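Long-range contact in nitrite oxidoreductase subunit A (Kuenenia stuttgartiensis, PDB 7B04), which is a large molybdopterin-dependent oxidoreductase subunit similar to the subunit NarG, carrying an iron-sulfur cluster, a molybdenum atom and two MD1 groups: residues Y532-L544 and E842-T854. Residues are numbered along the deposited sequence; the frame is centred on the assembly and turned at random.
With MD1 (phosphoric acid 4-(2-amino-4-oxo-3,4,5,6,-tetrahydro-pteridin-6-yl)-2-hydroxy-3,4-dimercapto-but-3-en-yl ester guanylate ester), chain C.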
loop_
_atom_site.group_PDB
_atom_site.type_symbol
_atom_site.label_atom_id
_atom_site.label_comp_id
_atom_site.label_asym_id
_atom_site.label_seq_id
_atom_site.Cartn_x
_atom_site.Cartn_y
_atom_site.Cartn_z
ATOM N N TYR B 532 0.149 19.956 11.354
ATOM C CA TYR B 532 0.125 20.614 12.652
ATOM C C TYR B 532 -0.117 22.106 12.459
ATOM O O TYR B 532 0.159 22.668 11.394
ATOM C CB TYR B 532 1.428 20.380 13.427
ATOM C CG TYR B 532 1.615 18.953 13.888
ATOM C CD1 TYR B 532 0.943 18.467 15.003
ATOM C CD2 TYR B 532 2.465 18.092 13.209
ATOM C CE1 TYR B 532 1.113 17.162 15.426
ATOM C CE2 TYR B 532 2.640 16.788 13.625
ATOM C CZ TYR B 532 1.963 16.327 14.732
ATOM O OH TYR B 532 2.143 15.026 15.141
ATOM N N PHE B 533 -0.635 22.740 13.517
ATOM C CA PHE B 533 -1.129 24.112 13.423
ATOM C C PHE B 533 -0.059 25.060 12.904
ATOM O O PHE B 533 -0.311 25.867 12.001
ATOM C CB PHE B 533 -1.641 24.575 14.784
ATOM C CG PHE B 533 -2.316 25.912 14.758
ATOM C CD1 PHE B 533 -3.646 26.022 14.389
ATOM C CD2 PHE B 533 -1.622 27.061 15.103
ATOM C CE1 PHE B 533 -4.273 27.254 14.369
ATOM C CE2 PHE B 533 -2.243 28.294 15.083
ATOM C CZ PHE B 533 -3.570 28.392 14.715
ATOM N N HIS B 534 1.149 24.967 13.446
ATOM C CA HIS B 534 2.207 25.918 13.116
ATOM C C HIS B 534 3.068 25.412 11.975
ATOM O O HIS B 534 4.279 25.657 11.917
ATOM C CB HIS B 534 3.042 26.212 14.361
ATOM C CG HIS B 534 2.282 26.939 15.423
ATOM N ND1 HIS B 534 1.923 28.266 15.305
ATOM C CD2 HIS B 534 1.791 26.521 16.613
ATOM C CE1 HIS B 534 1.251 28.633 16.381
ATOM N NE2 HIS B 534 1.157 27.593 17.191
ATOM N N ALA B 535 2.449 24.653 11.066
ATOM C CA ALA B 535 3.144 24.225 9.852
ATOM C C ALA B 535 3.710 25.420 9.087
ATOM O O ALA B 535 4.817 25.348 8.532
ATOM C CB ALA B 535 2.195 23.403 8.966
ATOM N N THR B 536 2.972 26.530 9.073
ATOM C CA THR B 536 3.430 27.748 8.407
ATOM C C THR B 536 4.809 28.165 8.888
ATOM O O THR B 536 5.697 28.469 8.081
ATOM C CB THR B 536 2.432 28.888 8.664
ATOM O OG1 THR B 536 1.120 28.490 8.262
ATOM C CG2 THR B 536 2.826 30.138 7.877
ATOM N N LEU B 537 5.006 28.160 10.200
ATOM C CA LEU B 537 6.312 28.467 10.764
ATOM C C LEU B 537 7.323 27.387 10.417
ATOM O O LEU B 537 8.484 27.683 10.102
ATOM C CB LEU B 537 6.198 28.593 12.284
ATOM C CG LEU B 537 5.573 29.854 12.851
ATOM C CD1 LEU B 537 5.134 29.548 14.269
ATOM C CD2 LEU B 537 6.575 30.989 12.811
ATOM N N MET B 538 6.893 26.128 10.473
ATOM C CA MET B 538 7.784 25.008 10.187
ATOM C C MET B 538 8.315 25.068 8.759
ATOM O O MET B 538 9.511 24.880 8.523
ATOM C CB MET B 538 7.044 23.692 10.423
ATOM C CG MET B 538 7.270 23.086 11.789
ATOM S SD MET B 538 5.967 21.882 12.140
ATOM C CE MET B 538 6.801 20.714 13.198
ATOM N N ASN B 539 7.441 25.346 7.790
ATOM C CA ASN B 539 7.893 25.397 6.404
ATOM C C ASN B 539 8.848 26.561 6.191
ATOM O O ASN B 539 9.854 26.429 5.483
ATOM C CB ASN B 539 6.695 25.491 5.466
ATOM C CG ASN B 539 5.739 24.337 5.639
ATOM O OD1 ASN B 539 4.590 24.530 6.008
ATOM N ND2 ASN B 539 6.214 23.125 5.382
ATOM N N ARG B 540 8.549 27.710 6.796
ATOM C CA ARG B 540 9.503 28.810 6.791
ATOM C C ARG B 540 10.805 28.389 7.456
ATOM O O ARG B 540 11.895 28.753 7.000
ATOM C CB ARG B 540 8.904 30.027 7.495
ATOM C CG ARG B 540 7.731 30.647 6.761
ATOM C CD ARG B 540 7.025 31.664 7.637
ATOM N NE ARG B 540 7.894 32.792 7.960
ATOM C CZ ARG B 540 7.624 33.699 8.892
ATOM N NH1 ARG B 540 6.507 33.612 9.601
ATOM N NH2 ARG B 540 8.473 34.692 9.117
ATOM N N SER B 541 10.708 27.616 8.542
ATOM C CA SER B 541 11.900 27.108 9.210
ATOM C C SER B 541 12.711 26.192 8.300
ATOM O O SER B 541 13.934 26.096 8.447
ATOM C CB SER B 541 11.497 26.376 10.490
ATOM O OG SER B 541 12.596 25.716 11.088
ATOM N N TYR B 542 12.051 25.508 7.363
ATOM C CA TYR B 542 12.713 24.538 6.500
ATOM C C TYR B 542 13.575 25.166 5.408
ATOM O O TYR B 542 14.271 24.429 4.701
ATOM C CB TYR B 542 11.666 23.618 5.867
ATOM C CG TYR B 542 10.962 22.739 6.875
ATOM C CD1 TYR B 542 11.560 22.432 8.088
ATOM C CD2 TYR B 542 9.697 22.223 6.619
ATOM C CE1 TYR B 542 10.925 21.632 9.016
ATOM C CE2 TYR B 542 9.054 21.420 7.542
ATOM C CZ TYR B 542 9.674 21.128 8.740
ATOM O OH TYR B 542 9.045 20.331 9.666
ATOM N N TYR B 543 13.557 26.491 5.247
ATOM C CA TYR B 543 14.445 27.154 4.298
ATOM C C TYR B 543 15.666 27.787 4.949
ATOM O O TYR B 543 16.647 28.056 4.247
ATOM C CB TYR B 543 13.700 28.238 3.505
ATOM C CG TYR B 543 12.914 27.740 2.306
ATOM C CD1 TYR B 543 12.133 26.596 2.384
ATOM C CD2 TYR B 543 12.966 28.412 1.089
ATOM C CE1 TYR B 543 11.415 26.141 1.289
ATOM C CE2 TYR B 543 12.255 27.962 -0.012
ATOM C CZ TYR B 543 11.484 26.824 0.095
ATOM O OH TYR B 543 10.773 26.364 -0.989
ATOM N N LEU B 544 15.634 28.031 6.260
ATOM C CA LEU B 544 16.735 28.740 6.912
ATOM C C LEU B 544 18.087 28.068 6.704
ATOM O O LEU B 544 19.026 28.756 6.268
ATOM C CB LEU B 544 16.418 28.921 8.401
ATOM C CG LEU B 544 15.352 29.956 8.749
ATOM C CD1 LEU B 544 14.999 29.873 10.220
ATOM C CD2 LEU B 544 15.831 31.352 8.391
ATOM N N GLU B 842 4.439 36.494 14.657
ATOM C CA GLU B 842 5.138 35.534 13.815
ATOM C C GLU B 842 5.889 36.227 12.684
ATOM O O GLU B 842 6.125 35.629 11.632
ATOM C CB GLU B 842 4.150 34.509 13.261
ATOM C CG GLU B 842 4.107 33.187 14.014
ATOM C CD GLU B 842 2.788 32.460 13.826
ATOM O OE1 GLU B 842 1.739 33.026 14.201
ATOM O OE2 GLU B 842 2.794 31.335 13.285
ATOM N N ASN B 843 6.256 37.497 12.880
ATOM C CA ASN B 843 7.096 38.177 11.898
ATOM C C ASN B 843 8.436 37.469 11.739
ATOM O O ASN B 843 8.944 37.327 10.621
ATOM C CB ASN B 843 7.297 39.641 12.293
ATOM C CG ASN B 843 7.814 39.803 13.709
ATOM O OD1 ASN B 843 8.101 38.823 14.396
ATOM N ND2 ASN B 843 7.936 41.048 14.153
ATOM N N PHE B 844 9.017 37.019 12.844
ATOM C CA PHE B 844 10.203 36.180 12.817
ATOM C C PHE B 844 9.806 34.713 12.711
ATOM O O PHE B 844 8.695 34.317 13.072
ATOM C CB PHE B 844 11.046 36.385 14.076
ATOM C CG PHE B 844 11.828 37.663 14.087
ATOM C CD1 PHE B 844 13.043 37.751 13.431
ATOM C CD2 PHE B 844 11.354 38.774 14.764
ATOM C CE1 PHE B 844 13.769 38.923 13.443
ATOM C CE2 PHE B 844 12.075 39.950 14.780
ATOM C CZ PHE B 844 13.284 40.024 14.119
ATOM N N ILE B 845 10.735 33.901 12.210
ATOM C CA ILE B 845 10.557 32.452 12.217
ATOM C C ILE B 845 10.813 31.991 13.649
ATOM O O ILE B 845 11.959 31.853 14.079
ATOM C CB ILE B 845 11.475 31.752 11.213
ATOM C CG1 ILE B 845 11.122 32.186 9.789
ATOM C CG2 ILE B 845 11.359 30.242 11.347
ATOM C CD1 ILE B 845 12.127 31.755 8.747
ATOM N N VAL B 846 9.737 31.766 14.394
ATOM C CA VAL B 846 9.805 31.433 15.809
ATOM C C VAL B 846 9.147 30.077 16.022
ATOM O O VAL B 846 8.291 29.652 15.239
ATOM C CB VAL B 846 9.129 32.527 16.670
ATOM C CG1 VAL B 846 7.622 32.542 16.438
ATOM C CG2 VAL B 846 9.461 32.356 18.149
ATOM N N HIS B 847 9.557 29.390 17.084
ATOM C CA HIS B 847 8.909 28.150 17.486
ATOM C C HIS B 847 7.706 28.466 18.363
ATOM O O HIS B 847 7.796 29.282 19.285
ATOM C CB HIS B 847 9.874 27.234 18.236
ATOM C CG HIS B 847 9.223 26.002 18.780
ATOM N ND1 HIS B 847 8.629 25.960 20.023
ATOM C CD2 HIS B 847 9.053 24.773 18.241
ATOM C CE1 HIS B 847 8.131 24.755 20.230
ATOM N NE2 HIS B 847 8.375 24.014 19.164
ATOM N N ARG B 848 6.583 27.819 18.070
ATOM C CA ARG B 848 5.366 27.986 18.848
ATOM C C ARG B 848 4.760 26.622 19.131
ATOM O O ARG B 848 4.783 25.734 18.274
ATOM C CB ARG B 848 4.346 28.869 18.114
ATOM C CG ARG B 848 4.799 30.303 17.902
ATOM C CD ARG B 848 3.698 31.138 17.271
ATOM N NE ARG B 848 2.566 31.317 18.175
ATOM C CZ ARG B 848 1.457 31.980 17.863
ATOM N NH1 ARG B 848 0.480 32.094 18.752
ATOM N NH2 ARG B 848 1.325 32.529 16.664
ATOM N N GLU B 849 4.215 26.466 20.333
ATOM C CA GLU B 849 3.551 25.231 20.709
ATOM C C GLU B 849 2.166 25.181 20.075
ATOM O O GLU B 849 1.583 26.206 19.720
ATOM C CB GLU B 849 3.437 25.108 22.229
ATOM C CG GLU B 849 4.769 25.008 22.962
ATOM C CD GLU B 849 5.516 23.720 22.666
ATOM O OE1 GLU B 849 4.861 22.693 22.387
ATOM O OE2 GLU B 849 6.763 23.729 22.717
ATOM N N GLY B 850 1.666 23.970 19.875
ATOM C CA GLY B 850 0.372 23.800 19.267
ATOM C C GLY B 850 -0.766 24.238 20.166
ATOM O O GLY B 850 -0.671 24.195 21.398
ATOM N N PRO B 851 -1.872 24.678 19.559
ATOM C CA PRO B 851 -3.058 25.027 20.356
ATOM C C PRO B 851 -3.665 23.834 21.064
ATOM O O PRO B 851 -4.436 24.024 22.011
ATOM C CB PRO B 851 -4.028 25.610 19.316
ATOM C CG PRO B 851 -3.168 25.985 18.159
ATOM C CD PRO B 851 -2.056 24.989 18.136
ATOM N N GLU B 852 -3.398 22.619 20.602
ATOM C CA GLU B 852 -3.783 21.435 21.362
ATOM C C GLU B 852 -2.694 20.375 21.480
ATOM O O GLU B 852 -2.656 19.689 22.503
ATOM C CB GLU B 852 -5.034 20.801 20.738
ATOM C CG GLU B 852 -5.617 19.658 21.527
ATOM C CD GLU B 852 -7.014 19.308 21.072
ATOM O OE1 GLU B 852 -7.522 19.989 20.160
ATOM O OE2 GLU B 852 -7.604 18.355 21.621
ATOM N N ALA B 853 -1.758 20.278 20.536
ATOM C CA ALA B 853 -0.792 19.175 20.472
ATOM C C ALA B 853 0.524 19.522 21.176
ATOM O O ALA B 853 1.598 19.534 20.577
ATOM C CB ALA B 853 -0.548 18.778 19.021
ATOM N N THR B 854 0.424 19.815 22.472
ATOM C CA THR B 854 1.601 20.153 23.259
ATOM C C THR B 854 1.322 19.839 24.719
ATOM O O THR B 854 0.165 19.892 25.148
ATOM C CB THR B 854 1.967 21.635 23.095
ATOM O OG1 THR B 854 3.159 21.921 23.835
ATOM C CG2 THR B 854 0.842 22.525 23.596
HETATM P PB MD1 C . 3.127 12.151 4.163
HETATM O O3B MD1 C . 2.260 12.344 5.550
HETATM O O1B MD1 C . 4.233 11.151 4.394
HETATM O O2B MD1 C . 3.723 13.477 3.758
HETATM O O3A MD1 C . 2.113 11.605 2.980
HETATM C C10 MD1 C . 1.107 12.433 2.464
HETATM C C11 MD1 C . 0.911 12.106 0.955
HETATM O O11 MD1 C . 1.174 10.529 0.824
HETATM C C12 MD1 C . -0.270 12.585 0.540
HETATM S S12 MD1 C . -0.849 14.174 1.201
HETATM C C13 MD1 C . -1.219 11.952 -0.513
HETATM S S13 MD1 C . -2.745 12.870 -0.863
HETATM C C14 MD1 C . -1.035 10.695 -1.185
HETATM N N15 MD1 C . -1.159 9.604 -0.016
HETATM C C16 MD1 C . -0.679 8.337 -0.392
HETATM C C15 MD1 C . -1.355 7.077 0.014
HETATM O O14 MD1 C . -2.340 7.113 0.673
HETATM N N17 MD1 C . -0.782 5.773 -0.417
HETATM C C17 MD1 C . 0.504 5.732 -1.275
HETATM N N16 MD1 C . 1.054 4.457 -1.692
HETATM N N18 MD1 C . 1.194 7.012 -1.687
HETATM C C20 MD1 C . 0.651 8.283 -1.280
HETATM N N8 MD1 C . 1.256 9.504 -1.634
HETATM C C7 MD1 C . 0.160 10.583 -2.095
HETATM P PA MD1 C . 2.443 11.425 6.907
HETATM O O1A MD1 C . 1.215 11.601 7.764
HETATM O O2A MD1 C . 2.583 9.980 6.493
HETATM O "O5'" MD1 C . 3.770 11.873 7.777
HETATM C "C5'" MD1 C . 5.019 11.355 7.430
HETATM C "C4'" MD1 C . 5.900 11.103 8.703
HETATM O "O4'" MD1 C . 6.017 12.377 9.598
HETATM C "C1'" MD1 C . 5.814 11.812 11.032
HETATM N N9 MD1 C . 5.377 12.863 11.987
HETATM C C4 MD1 C . 6.221 13.830 12.334
HETATM N N3 MD1 C . 7.629 14.116 11.935
HETATM C C2 MD1 C . 8.324 15.277 12.486
HETATM N N2 MD1 C . 9.695 15.555 12.095
HETATM N N1 MD1 C . 7.649 16.147 13.418
HETATM C C6 MD1 C . 6.298 15.866 13.797
HETATM O O6 MD1 C . 5.737 16.576 14.559
HETATM C C5 MD1 C . 5.576 14.644 13.214
HETATM N N7 MD1 C . 4.348 14.164 13.393
HETATM C C8 MD1 C . 4.213 13.056 12.637
HETATM C "C2'" MD1 C . 4.900 10.949 10.840
HETATM O "O2'" MD1 C . 4.840 10.004 11.947
HETATM C "C3'" MD1 C . 5.379 10.195 9.441
HETATM O "O3'" MD1 C . 6.386 9.186 9.741
#
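Arg-540 reaches from helix 535-541 to the backbone of Glu-842 and Asn-843, fastening this helix of the molybdopterin oxidoreductase fold to a mostly irregular segment, 842-854, almost 300 residues further on. Both acceptor oxygens lie in the plane of the guanidinium: NH1 meets Glu-842 O at 2.9 Å in a nearly straight bond, whereas NH2 takes Asn-843 O at 3.1 Å, approaching from above that carbonyl's plane. The bend in the arginine chain (chi3 64°) turns the group toward these two oxygens, and Ile-845 CG1 lies against it. Farther along, Ile-845 CD1 meets the end of Leu-544, and both main-chain polar atoms of Ile-845 are satisfied outside, N by Tyr-485 and O by His-488.

His-534 precedes the helix at the N-cap position, and its ring is sandwiched, with Phe-533 CD2 over one face and Arg-848 CB over the other, 3.5 Å from the ring centroid. His-534 NE2 sits 2.9 Å from Glu-849 O. The guanidinium of Arg-848, tilted 43° to this imidazole, makes a salt bridge with Glu-842 from NH2, and its NH1 goes to Asn-889. Between Arg-540 and His-534 on the helix side, Leu-537 crosses the Glu-842 side chain at about a right angle. Pro-851 covers a face of the Phe-533 ring, a CH-pi contact with CG 3.6 Å from the centroid.

Glu-1100 OE2 accepts hydrogen bonds from the backbone N of both Glu-852 and Ala-853. The methyl of Ala-853 lies at one edge of the Tyr-532 ring; Tyr-532 OH donates to N7 of MD1, 2.9 Å away and in the plane of the tyrosine ring.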